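Local atomic coordinates of acetate kinase (Entamoeba histolytica, PDB entry 4H0O), a protein that interconverts acetate and acetyl phosphate, probably with pyrophosphate rather than ATP as the phosphoryl partner, as an acetokinase of the ASKHA superfamily. Residues A156-I161 and G224-T229; F181-L186 and T229-S234; C209-G214 and L330-Q335. All blocks are in the same frame, centred on the assembly; numbering follows the deposited sequence.

Interaction 1 (A156-I161 and G224-T229)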
loop_
_atom_site.group_PDB
_atom_site.type_symbol
_atom_site.label_atom_id
_atom_site.label_comp_id
_atom_site.label_asym_id
_atom_site.label_seq_id
_atom_site.Cartn_x
_atom_site.Cartn_y
_atom_site.Cartn_z
ATOM N N ALA B 156 -16.191 -5.661 13.589
ATOM C CA ALA B 156 -15.889 -5.774 15.019
ATOM C C ALA B 156 -14.563 -6.467 15.358
ATOM O O ALA B 156 -13.879 -6.062 16.298
ATOM C CB ALA B 156 -17.042 -6.452 15.752
ATOM N N PHE B 157 -14.211 -7.510 14.606
ATOM C CA PHE B 157 -12.992 -8.284 14.870
ATOM C C PHE B 157 -11.746 -7.406 14.862
ATOM O O PHE B 157 -10.760 -7.710 15.530
ATOM C CB PHE B 157 -12.839 -9.426 13.852
ATOM C CG PHE B 157 -11.604 -10.278 14.056
ATOM C CD1 PHE B 157 -11.409 -10.979 15.240
ATOM C CD2 PHE B 157 -10.655 -10.402 13.048
ATOM C CE1 PHE B 157 -10.277 -11.773 15.421
ATOM C CE2 PHE B 157 -9.523 -11.196 13.223
ATOM C CZ PHE B 157 -9.336 -11.881 14.411
ATOM N N HIS B 158 -11.804 -6.312 14.112
ATOM C CA HIS B 158 -10.654 -5.433 13.948
ATOM C C HIS B 158 -10.599 -4.309 14.984
ATOM O O HIS B 158 -9.834 -3.355 14.827
ATOM C CB HIS B 158 -10.643 -4.848 12.534
ATOM C CG HIS B 158 -10.614 -5.882 11.455
ATOM N ND1 HIS B 158 -9.592 -6.798 11.325
ATOM C CD2 HIS B 158 -11.480 -6.142 10.441
ATOM C CE1 HIS B 158 -9.829 -7.578 10.285
ATOM N NE2 HIS B 158 -10.966 -7.200 9.731
ATOM N N SER B 159 -11.399 -4.426 16.041
ATOM C CA SER B 159 -11.400 -3.422 17.105
ATOM C C SER B 159 -10.103 -3.459 17.919
ATOM O O SER B 159 -9.770 -2.500 18.615
ATOM C CB SER B 159 -12.606 -3.611 18.029
ATOM O OG SER B 159 -12.371 -4.644 18.971
ATOM N N THR B 160 -9.370 -4.565 17.823
ATOM C CA THR B 160 -8.122 -4.729 18.568
ATOM C C THR B 160 -6.928 -4.074 17.878
ATOM O O THR B 160 -5.834 -4.021 18.442
ATOM C CB THR B 160 -7.798 -6.211 18.826
ATOM O OG1 THR B 160 -7.814 -6.934 17.587
ATOM C CG2 THR B 160 -8.814 -6.817 19.782
ATOM N N ILE B 161 -7.136 -3.589 16.657
ATOM C CA ILE B 161 -6.078 -2.884 15.934
ATOM C C ILE B 161 -5.764 -1.562 16.645
ATOM O O ILE B 161 -6.666 -0.770 16.918
ATOM C CB ILE B 161 -6.469 -2.615 14.462
ATOM C CG1 ILE B 161 -6.727 -3.929 13.720
ATOM C CG2 ILE B 161 -5.379 -1.853 13.750
ATOM C CD1 ILE B 161 -7.013 -3.751 12.227
ATOM N N GLY B 224 -4.498 -14.879 17.946
ATOM C CA GLY B 224 -5.941 -14.913 17.786
ATOM C C GLY B 224 -6.600 -13.567 17.547
ATOM O O GLY B 224 -7.818 -13.497 17.349
ATOM N N LYS B 225 -5.806 -12.498 17.560
ATOM C CA LYS B 225 -6.352 -11.149 17.422
ATOM C C LYS B 225 -5.793 -10.393 16.221
ATOM O O LYS B 225 -4.604 -10.492 15.906
ATOM C CB LYS B 225 -6.145 -10.352 18.716
ATOM C CG LYS B 225 -7.099 -10.767 19.831
ATOM C CD LYS B 225 -6.410 -10.844 21.185
ATOM C CE LYS B 225 -6.258 -9.477 21.827
ATOM N NZ LYS B 225 -5.657 -9.583 23.188
ATOM N N SER B 226 -6.665 -9.649 15.547
ATOM C CA SER B 226 -6.258 -8.823 14.418
ATOM C C SER B 226 -5.249 -7.776 14.880
ATOM O O SER B 226 -5.523 -7.013 15.809
ATOM C CB SER B 226 -7.481 -8.137 13.804
ATOM O OG SER B 226 -7.109 -7.278 12.741
ATOM N N PHE B 227 -4.076 -7.756 14.250
ATOM C CA PHE B 227 -3.063 -6.748 14.539
ATOM C C PHE B 227 -3.127 -5.656 13.475
ATOM O O PHE B 227 -3.151 -4.466 13.787
ATOM C CB PHE B 227 -1.666 -7.377 14.585
ATOM C CG PHE B 227 -0.588 -6.430 15.044
ATOM C CD1 PHE B 227 -0.276 -6.315 16.390
ATOM C CD2 PHE B 227 0.114 -5.655 14.128
ATOM C CE1 PHE B 227 0.715 -5.443 16.817
ATOM C CE2 PHE B 227 1.107 -4.779 14.549
ATOM C CZ PHE B 227 1.407 -4.675 15.894
ATOM N N ASP B 228 -3.150 -6.063 12.212
ATOM C CA ASP B 228 -3.385 -5.116 11.129
ATOM C C ASP B 228 -4.097 -5.807 9.977
ATOM O O ASP B 228 -4.170 -7.040 9.935
ATOM C CB ASP B 228 -2.082 -4.476 10.650
ATOM C CG ASP B 228 -2.319 -3.188 9.875
ATOM O OD1 ASP B 228 -3.423 -2.613 9.997
ATOM O OD2 ASP B 228 -1.410 -2.746 9.145
ATOM N N THR B 229 -4.626 -5.016 9.048
ATOM C CA THR B 229 -5.391 -5.572 7.941
ATOM C C THR B 229 -5.274 -4.737 6.670
ATOM O O THR B 229 -4.816 -3.593 6.699
ATOM C CB THR B 229 -6.872 -5.748 8.314
ATOM O OG1 THR B 229 -7.521 -6.574 7.339
ATOM C CG2 THR B 229 -7.566 -4.395 8.382
HETATM O O HOH W 1 -9.019 -9.298 16.902
#
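Ser226, on strand 225-229, an outermost strand of a ribonuclease H-like sheet in this ASKHA kinase, meets His158 and Thr160 of the loop that follows strand 148-153. Its hydroxyl stands anti to the backbone N (chi1 177°), which carries OG to the edge of the imidazole, where OG and His158 ND1 share a nearly straight hydrogen bond of 2.9 Å. NE2 at the far side of the ring bonds to Phe183 O, so both nitrogens are engaged and the ring is fixed in rotation. Thr229 CG2 lies over one face of that ring, near its rim.

Thr160 works on the backbone instead. With OG1 tucked between its own N and carbonyl carbon (chi1 54°), the hydroxyl donates to a lone pair of Ser226 O, in the carbonyl plane. OG1 in turn accepts a hydrogen bond from a water, which also donates to Phe157 O and accepts from Ser226 N. Above the phenyl plane of Phe157, toward the rim, sits this water; Gly224 O approaches the ring edge, 3.6 Å from CE1.

Ile161 supplies the apolar part, its branches spread along the strand just where Phe227 and Asp228 form a classic beta bulge opposite Gly220. CG2 rests 3.4 Å from Phe227 O, while the extended arm brings CD1 to 3.9 Å from Thr229 CG2.

Interaction 2 (F181-L186 and T229-S234)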
loop_
_atom_site.group_PDB
_atom_site.type_symbol
_atom_site.label_atom_id
_atom_site.label_comp_id
_atom_site.label_asym_id
_atom_site.label_seq_id
_atom_site.Cartn_x
_atom_site.Cartn_y
_atom_site.Cartn_z
ATOM N N PHE B 181 -10.789 0.850 9.307
ATOM C CA PHE B 181 -11.716 -0.076 9.946
ATOM C C PHE B 181 -11.301 -1.527 9.696
ATOM O O PHE B 181 -10.957 -2.253 10.630
ATOM C CB PHE B 181 -13.152 0.163 9.464
ATOM C CG PHE B 181 -13.820 1.350 10.104
ATOM C CD1 PHE B 181 -14.322 1.264 11.397
ATOM C CD2 PHE B 181 -13.957 2.547 9.413
ATOM C CE1 PHE B 181 -14.940 2.354 11.993
ATOM C CE2 PHE B 181 -14.573 3.639 10.003
ATOM C CZ PHE B 181 -15.065 3.542 11.294
ATOM N N GLY B 182 -11.326 -1.945 8.433
ATOM C CA GLY B 182 -11.036 -3.327 8.091
ATOM C C GLY B 182 -12.324 -4.119 7.987
ATOM O O GLY B 182 -13.287 -3.841 8.704
ATOM N N PHE B 183 -12.357 -5.103 7.093
ATOM C CA PHE B 183 -13.591 -5.849 6.852
ATOM C C PHE B 183 -13.308 -7.347 6.775
ATOM O O PHE B 183 -12.197 -7.777 7.093
ATOM C CB PHE B 183 -14.284 -5.328 5.585
ATOM C CG PHE B 183 -14.615 -3.856 5.637
ATOM C CD1 PHE B 183 -13.656 -2.900 5.320
ATOM C CD2 PHE B 183 -15.880 -3.428 6.012
ATOM C CE1 PHE B 183 -13.951 -1.545 5.378
ATOM C CE2 PHE B 183 -16.184 -2.072 6.068
ATOM C CZ PHE B 183 -15.217 -1.131 5.753
ATOM N N HIS B 184 -14.305 -8.134 6.367
ATOM C CA HIS B 184 -14.203 -9.596 6.377
ATOM C C HIS B 184 -13.886 -10.123 7.779
ATOM O O HIS B 184 -13.339 -11.219 7.927
ATOM C CB HIS B 184 -13.143 -10.090 5.380
ATOM C CG HIS B 184 -13.346 -9.600 3.982
ATOM N ND1 HIS B 184 -12.301 -9.247 3.154
ATOM C CD2 HIS B 184 -14.477 -9.407 3.257
ATOM C CE1 HIS B 184 -12.775 -8.856 1.987
ATOM N NE2 HIS B 184 -14.094 -8.942 2.023
ATOM N N GLY B 185 -14.239 -9.342 8.798
ATOM C CA GLY B 185 -13.902 -9.668 10.174
ATOM C C GLY B 185 -14.497 -10.980 10.651
ATOM O O GLY B 185 -13.844 -11.743 11.365
ATOM N N LEU B 186 -15.735 -11.241 10.246
ATOM C CA LEU B 186 -16.440 -12.457 10.637
ATOM C C LEU B 186 -15.794 -13.702 10.031
ATOM O O LEU B 186 -15.684 -14.741 10.685
ATOM C CB LEU B 186 -17.912 -12.359 10.227
ATOM C CG LEU B 186 -18.724 -11.273 10.936
ATOM C CD1 LEU B 186 -20.098 -11.107 10.297
ATOM C CD2 LEU B 186 -18.862 -11.606 12.410
ATOM N N THR B 229 -4.626 -5.016 9.048
ATOM C CA THR B 229 -5.391 -5.572 7.941
ATOM C C THR B 229 -5.274 -4.737 6.670
ATOM O O THR B 229 -4.816 -3.593 6.699
ATOM C CB THR B 229 -6.872 -5.748 8.314
ATOM O OG1 THR B 229 -7.521 -6.574 7.339
ATOM C CG2 THR B 229 -7.566 -4.395 8.382
ATOM N N SER B 230 -5.725 -5.314 5.563
ATOM C CA SER B 230 -5.448 -4.783 4.234
ATOM C C SER B 230 -6.369 -3.637 3.810
ATOM O O SER B 230 -5.919 -2.666 3.197
ATOM C CB SER B 230 -5.542 -5.921 3.218
ATOM O OG SER B 230 -4.779 -5.637 2.068
ATOM N N MET B 231 -7.661 -3.759 4.102
ATOM C CA MET B 231 -8.603 -2.691 3.785
ATOM C C MET B 231 -8.397 -1.531 4.758
ATOM O O MET B 231 -7.729 -1.687 5.784
ATOM C CB MET B 231 -10.049 -3.204 3.828
ATOM C CG MET B 231 -10.431 -4.116 2.659
ATOM S SD MET B 231 -12.130 -4.752 2.748
ATOM C CE MET B 231 -12.293 -5.517 1.132
ATOM N N GLY B 232 -8.950 -0.367 4.431
ATOM C CA GLY B 232 -8.778 0.802 5.275
ATOM C C GLY B 232 -10.104 1.384 5.714
ATOM O O GLY B 232 -10.980 0.655 6.182
ATOM N N ASN B 233 -10.250 2.697 5.562
ATOM C CA ASN B 233 -11.513 3.359 5.859
ATOM C C ASN B 233 -12.614 2.879 4.918
ATOM O O ASN B 233 -13.779 2.793 5.304
ATOM C CB ASN B 233 -11.359 4.877 5.754
ATOM C CG ASN B 233 -12.585 5.623 6.247
ATOM O OD1 ASN B 233 -12.749 5.845 7.448
ATOM N ND2 ASN B 233 -13.453 6.016 5.321
ATOM N N SER B 234 -12.229 2.567 3.684
ATOM C CA SER B 234 -13.171 2.090 2.677
ATOM C C SER B 234 -12.896 0.635 2.331
ATOM O O SER B 234 -11.876 0.070 2.732
ATOM C CB SER B 234 -13.076 2.926 1.403
ATOM O OG SER B 234 -11.984 2.514 0.600
HETATM O O HOH W 2 -10.043 -5.928 5.695
#
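Met231 runs across both Phe183 and His184 at about a right angle, its thioether extended beyond CG so that the sulfur lies by both rings and the methyl goes on to the second. SD lies 3.5 Å from Phe183 CD1 and comes at the phenyl obliquely, 64° off the ring normal, in a Met-aromatic contact; CB of the same methionine sits at the ring edge, in plane. The terminal methyl reaches His184, with CE 3.5 Å from CE1 of the imidazole. SD is also 4.6 Å from the His184 ring centroid, oblique, 28° off the normal.

His184 occupies the N-cap position of helix 185-195 and is predicted to stabilise the transition state. ND1 bonds to Ser217, the ring stacks on His210, and the backbone N is held by Asp154, the predicted proton donor/acceptor, so Met231 packs against a side chain already fixed from other directions. Met231 also touches Arg244, the other predicted transition-state stabiliser, consistent with these residues lining the predicted active site of this ASKHA kinase.

At the other end of the contact, Phe181 N donates to Gly232 O at 3.1 Å, straight at the hydrogen but from above the carbonyl plane; Gly182 N adds a weak second bond to that oxygen. Gly182 CA comes to 3.6 Å from Thr229 CG2. A water accepts from Phe183 N and donates to Thr229 OG1, which also bonds to Cys218 O. Phe181 and Asn233 point the same way, side by side, and Asp249 of the second subunit packs on Asn233.

Interaction 3 (C209-G214 and L330-Q335)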
loop_
_atom_site.group_PDB
_atom_site.type_symbol
_atom_site.label_atom_id
_atom_site.label_comp_id
_atom_site.label_asym_id
_atom_site.label_seq_id
_atom_site.Cartn_x
_atom_site.Cartn_y
_atom_site.Cartn_z
ATOM N N CYS B 209 -5.622 -14.846 4.293
ATOM C CA CYS B 209 -5.983 -14.190 3.042
ATOM C C CYS B 209 -7.419 -14.523 2.644
ATOM O O CYS B 209 -7.716 -15.646 2.222
ATOM C CB CYS B 209 -5.026 -14.604 1.926
ATOM S SG CYS B 209 -3.281 -14.385 2.321
ATOM N N HIS B 210 -8.312 -13.550 2.795
ATOM C CA HIS B 210 -9.689 -13.702 2.344
ATOM C C HIS B 210 -9.746 -13.326 0.868
ATOM O O HIS B 210 -9.931 -12.157 0.521
ATOM C CB HIS B 210 -10.619 -12.803 3.166
ATOM C CG HIS B 210 -12.065 -12.924 2.811
ATOM N ND1 HIS B 210 -13.011 -13.422 3.675
ATOM C CD2 HIS B 210 -12.743 -12.585 1.675
ATOM C CE1 HIS B 210 -14.203 -13.399 3.100
ATOM N NE2 HIS B 210 -14.059 -12.895 1.885
ATOM N N LEU B 211 -9.566 -14.315 0.001
ATOM C CA LEU B 211 -9.554 -14.064 -1.433
ATOM C C LEU B 211 -10.933 -14.362 -2.024
ATOM O O LEU B 211 -11.219 -15.488 -2.451
ATOM C CB LEU B 211 -8.448 -14.879 -2.111
ATOM C CG LEU B 211 -7.053 -14.625 -1.525
ATOM C CD1 LEU B 211 -5.946 -15.266 -2.359
ATOM C CD2 LEU B 211 -6.804 -13.126 -1.363
ATOM N N GLY B 212 -11.783 -13.339 -2.041
ATOM C CA GLY B 212 -13.184 -13.515 -2.377
ATOM C C GLY B 212 -13.567 -13.189 -3.808
ATOM O O GLY B 212 -12.733 -12.771 -4.616
ATOM N N THR B 213 -14.841 -13.398 -4.126
ATOM C CA THR B 213 -15.362 -13.095 -5.450
ATOM C C THR B 213 -15.683 -11.610 -5.538
ATOM O O THR B 213 -15.686 -11.024 -6.620
ATOM C CB THR B 213 -16.632 -13.907 -5.759
ATOM O OG1 THR B 213 -16.988 -13.737 -7.137
ATOM C CG2 THR B 213 -17.786 -13.449 -4.881
ATOM N N GLY B 214 -15.950 -11.006 -4.384
ATOM C CA GLY B 214 -16.227 -9.582 -4.316
ATOM C C GLY B 214 -15.019 -8.838 -3.778
ATOM O O GLY B 214 -14.121 -8.463 -4.535
ATOM N N LEU B 330 0.416 -19.398 6.962
ATOM C CA LEU B 330 -0.297 -18.646 5.935
ATOM C C LEU B 330 -1.550 -19.427 5.546
ATOM O O LEU B 330 -1.469 -20.609 5.195
ATOM C CB LEU B 330 0.598 -18.425 4.709
ATOM C CG LEU B 330 -0.023 -17.665 3.531
ATOM C CD1 LEU B 330 -0.240 -16.207 3.887
ATOM C CD2 LEU B 330 0.827 -17.787 2.264
ATOM N N VAL B 331 -2.709 -18.782 5.622
ATOM C CA VAL B 331 -3.966 -19.471 5.347
ATOM C C VAL B 331 -4.784 -18.794 4.255
ATOM O O VAL B 331 -4.993 -17.581 4.281
ATOM C CB VAL B 331 -4.829 -19.589 6.618
ATOM C CG1 VAL B 331 -5.221 -18.209 7.125
ATOM C CG2 VAL B 331 -6.064 -20.434 6.343
ATOM N N PHE B 332 -5.253 -19.590 3.298
ATOM C CA PHE B 332 -6.114 -19.082 2.240
ATOM C C PHE B 332 -7.578 -19.408 2.518
ATOM O O PHE B 332 -7.901 -20.515 2.954
ATOM C CB PHE B 332 -5.701 -19.669 0.893
ATOM C CG PHE B 332 -4.339 -19.244 0.443
ATOM C CD1 PHE B 332 -4.148 -18.001 -0.145
ATOM C CD2 PHE B 332 -3.248 -20.089 0.596
ATOM C CE1 PHE B 332 -2.890 -17.606 -0.568
ATOM C CE2 PHE B 332 -1.989 -19.701 0.176
ATOM C CZ PHE B 332 -1.809 -18.457 -0.407
ATOM N N THR B 333 -8.466 -18.449 2.266
ATOM C CA THR B 333 -9.888 -18.685 2.484
ATOM C C THR B 333 -10.754 -18.003 1.428
ATOM O O THR B 333 -10.245 -17.300 0.552
ATOM C CB THR B 333 -10.332 -18.270 3.905
ATOM O OG1 THR B 333 -11.662 -18.740 4.154
ATOM C CG2 THR B 333 -10.302 -16.765 4.058
ATOM N N ASP B 334 -12.061 -18.233 1.522
ATOM C CA ASP B 334 -13.034 -17.814 0.510
ATOM C C ASP B 334 -12.775 -18.402 -0.879
ATOM O O ASP B 334 -11.769 -19.081 -1.096
ATOM C CB ASP B 334 -13.182 -16.292 0.449
ATOM C CG ASP B 334 -14.260 -15.861 -0.531
ATOM O OD1 ASP B 334 -14.894 -16.748 -1.137
ATOM O OD2 ASP B 334 -14.457 -14.640 -0.712
ATOM N N GLN B 335 -13.697 -18.127 -1.803
ATOM C CA GLN B 335 -13.769 -18.804 -3.104
ATOM C C GLN B 335 -12.441 -18.992 -3.843
ATOM O O GLN B 335 -12.073 -20.119 -4.177
ATOM C CB GLN B 335 -14.785 -18.106 -4.017
ATOM C CG GLN B 335 -16.086 -18.877 -4.208
ATOM C CD GLN B 335 -16.329 -19.262 -5.658
ATOM O OE1 GLN B 335 -15.759 -18.667 -6.575
ATOM N NE2 GLN B 335 -17.174 -20.265 -5.871
#
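The strand segments at 209-211 and 330-333 run parallel, their axes 5.0 Å apart at closest approach and inclined by 22°, with Cys209 level with Phe332 and His210 with Thr333. Three backbone bonds zip them together: Cys209 N to Val331 O (2.8 Å), Thr333 N to Cys209 O, and Leu211 N to Thr333 O.

On one face of the sheet Cys209 turns SG beside its backbone N (chi1 -53°), setting the sulfur 3.9 Å from Leu330 CD1 and oblique to the Phe332 ring, 5.0 Å from its centroid. The edge of the same ring meets Leu211, whose CD1 lies 4.0 Å from Phe332 CD1. Helices 299-324 and 341-350 cover this apolar cluster.

The other face is more polar. Thr333 lays CG2 against the backbone of Cys209 and His210, 3.6 Å from His210 CA, and sends OG1 to Ala386 O. Beyond it Asp334 passes over a face of the His210 imidazole, with CB 3.9 Å from the ring centroid in a CH-pi contact. Ser187 holds His210 ND1. The pair lies within a ribonuclease H-like sheet, its C-terminal ends next to the predicted active site, consistent with ASKHA kinases, with Gln335 near Arg286 of the predicted ATP site.

Overall arrangement
Interactions 1 and 3 lie on the same sheet, their centres about 17 Å apart: interaction 3 pairs two interior strands and is buried, whereas interaction 1 packs a loop on an outermost strand and is partly open to solvent. Interaction 2, also partly buried, shares Thr229 with interaction 1, continuing the chain beyond that strand into loops near the predicted active site, and its Asn233 and Ser234 reach the second subunit. The chemistry follows position. Backbone ladder bonds and apolar packing dominate interaction 3, hydroxyl, imidazole and water bonds the sheet margin, and thioether-ring packing the loops. Histidines bridge neighbouring interactions, 1 with 2 and 2 with 3.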